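Local coordinates for beta-lactamase-like protein (PDB 6AUF), which probably hydrolyses beta-lactam antibiotics as a dizinc metallo-beta-lactamase related to the B3 subclass, at residues A[181-186]-A[229-234]. Sequence-based numbering, arbitrary orientation.
With ZN (zinc ion), chain C.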
# COMPACT_ATOMS: atom_id res chain seq x y z
N GLU A 181 8.55 8.44 2.56
CA GLU A 181 9.42 7.31 2.25
C GLU A 181 9.60 6.45 3.50
O GLU A 181 10.07 6.94 4.54
CB GLU A 181 10.77 7.77 1.71
CG GLU A 181 10.76 7.93 0.19
CD GLU A 181 12.13 8.18 -0.39
OE1 GLU A 181 12.31 8.08 -1.64
OE2 GLU A 181 13.04 8.49 0.40
N THR A 182 9.21 5.18 3.41
CA THR A 182 9.15 4.26 4.55
C THR A 182 9.80 2.93 4.17
O THR A 182 9.12 1.90 4.06
CB THR A 182 7.69 4.05 5.01
OG1 THR A 182 6.90 3.54 3.92
CG2 THR A 182 7.08 5.36 5.44
N PRO A 183 11.12 2.91 3.98
CA PRO A 183 11.74 1.80 3.24
C PRO A 183 12.02 0.55 4.06
O PRO A 183 13.11 -0.04 3.93
CB PRO A 183 13.05 2.42 2.72
CG PRO A 183 12.90 3.91 2.97
CD PRO A 183 12.09 3.99 4.20
N ALA A 184 11.05 0.11 4.87
CA ALA A 184 11.25 -1.08 5.70
C ALA A 184 11.17 -2.36 4.88
O ALA A 184 11.98 -3.27 5.07
CB ALA A 184 10.25 -1.09 6.84
N HIS A 185 10.21 -2.44 3.96
CA HIS A 185 9.92 -3.71 3.29
C HIS A 185 10.66 -3.82 1.97
O HIS A 185 11.04 -4.93 1.57
CB HIS A 185 8.40 -3.86 3.10
CG HIS A 185 8.01 -4.89 2.08
ND1 HIS A 185 7.96 -6.24 2.36
CD2 HIS A 185 7.69 -4.78 0.77
CE1 HIS A 185 7.61 -6.91 1.27
NE2 HIS A 185 7.44 -6.04 0.30
N SER A 186 10.86 -2.70 1.30
CA SER A 186 11.57 -2.64 0.03
C SER A 186 12.23 -1.27 -0.07
O SER A 186 11.90 -0.36 0.70
CB SER A 186 10.62 -2.84 -1.14
OG SER A 186 9.81 -1.69 -1.28
N ILE A 229 19.79 -1.83 6.06
CA ILE A 229 19.42 -1.83 7.47
C ILE A 229 19.10 -0.42 7.94
O ILE A 229 18.18 -0.20 8.73
CB ILE A 229 20.53 -2.46 8.33
CG1 ILE A 229 20.73 -3.93 7.98
CG2 ILE A 229 20.23 -2.28 9.83
CD1 ILE A 229 21.63 -4.67 8.94
N ALA A 230 19.87 0.57 7.48
CA ALA A 230 19.63 1.94 7.93
C ALA A 230 18.32 2.46 7.35
O ALA A 230 17.56 3.15 8.04
CB ALA A 230 20.80 2.85 7.55
N ARG A 231 18.06 2.16 6.08
CA ARG A 231 16.78 2.50 5.48
C ARG A 231 15.61 1.82 6.20
O ARG A 231 14.56 2.44 6.39
CB ARG A 231 16.81 2.15 4.00
CG ARG A 231 17.74 3.05 3.20
CD ARG A 231 17.24 4.47 3.29
NE ARG A 231 16.26 4.75 2.25
CZ ARG A 231 15.55 5.88 2.18
NH1 ARG A 231 15.69 6.83 3.11
NH2 ARG A 231 14.70 6.05 1.17
N ILE A 232 15.78 0.57 6.64
CA ILE A 232 14.71 -0.08 7.39
C ILE A 232 14.41 0.70 8.67
O ILE A 232 13.25 1.02 8.96
CB ILE A 232 15.07 -1.55 7.70
CG1 ILE A 232 15.08 -2.37 6.40
CG2 ILE A 232 14.07 -2.13 8.70
CD1 ILE A 232 15.84 -3.69 6.50
N ARG A 233 15.44 1.01 9.44
CA ARG A 233 15.22 1.76 10.68
C ARG A 233 14.49 3.07 10.41
O ARG A 233 13.59 3.46 11.17
CB ARG A 233 16.57 2.01 11.35
CG ARG A 233 17.33 0.72 11.53
CD ARG A 233 17.76 0.55 12.96
NE ARG A 233 18.70 -0.55 13.09
CZ ARG A 233 18.41 -1.73 13.62
NH1 ARG A 233 17.19 -1.96 14.10
NH2 ARG A 233 19.34 -2.68 13.70
N THR A 234 14.87 3.77 9.34
CA THR A 234 14.18 5.01 8.98
C THR A 234 12.72 4.75 8.68
O THR A 234 11.85 5.52 9.10
CB THR A 234 14.86 5.66 7.76
OG1 THR A 234 16.16 6.11 8.13
CG2 THR A 234 14.02 6.87 7.22
ZN ZN C . 6.30 -6.58 -1.36
O HOH W 1 13.95 9.14 2.56
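The end of strand 175-181 and the zinc-binding loop after it, residues 181-186 of the metallo-beta-lactamase fold, which carry the metal ligand His185, lean on helix 226-241 through Glu181, Pro183 and Ala184, which meet Arg231 and Ile232. Arg231 NH2 donates to Glu181 OE2 at 3.0 Å in a salt bridge that is fairly straight (163° at the hydrogen). The acceptor lies in the guanidinium plane, but the donor reaches the oxygen from above the carboxylate, the two planes being turned 72° apart. A water accepts from Arg231 NH1 at 2.9 Å; its link to Glu181 OE2 is modelled too short and remains doubtful. The other carboxylate oxygen, Glu181 OE1, is hydrogen-bonded to Ser132. Bends at chi2 and chi3 fold the arginine chain back over the proline, and Pro183 CG sits over one guanidinium face, nearer its rim than its centre, 3.4 Å from Arg231 CZ. An inverse gamma turn about Pro183 is closed by Ala184 N bonding to Thr182 O at 2.8 Å. Further along, Ile232 CG1 lies 3.5 Å from Ala184 O, while Ala184 CB and Ile232 CG2 make a looser apolar contact at 4.4 Å. One residue on, the side chain of His185 turns away from the helix: with CG anti to the backbone N (chi1 163°), its NE2 binds zinc at 2.1 Å, alongside His107 and His109. His185 ND1 is hydrogen-bonded to Thr213 O; together with the zinc bond, this fixes the rotation of the ring. The helix also holds the loop backbone through Arg228 to Pro183 O and Arg238 to Glu181 O, while Ile232 touches Phe284 of helix 272-292; the loop itself links strands 175-181 and 190-197, antiparallel neighbours in the five-stranded sheet.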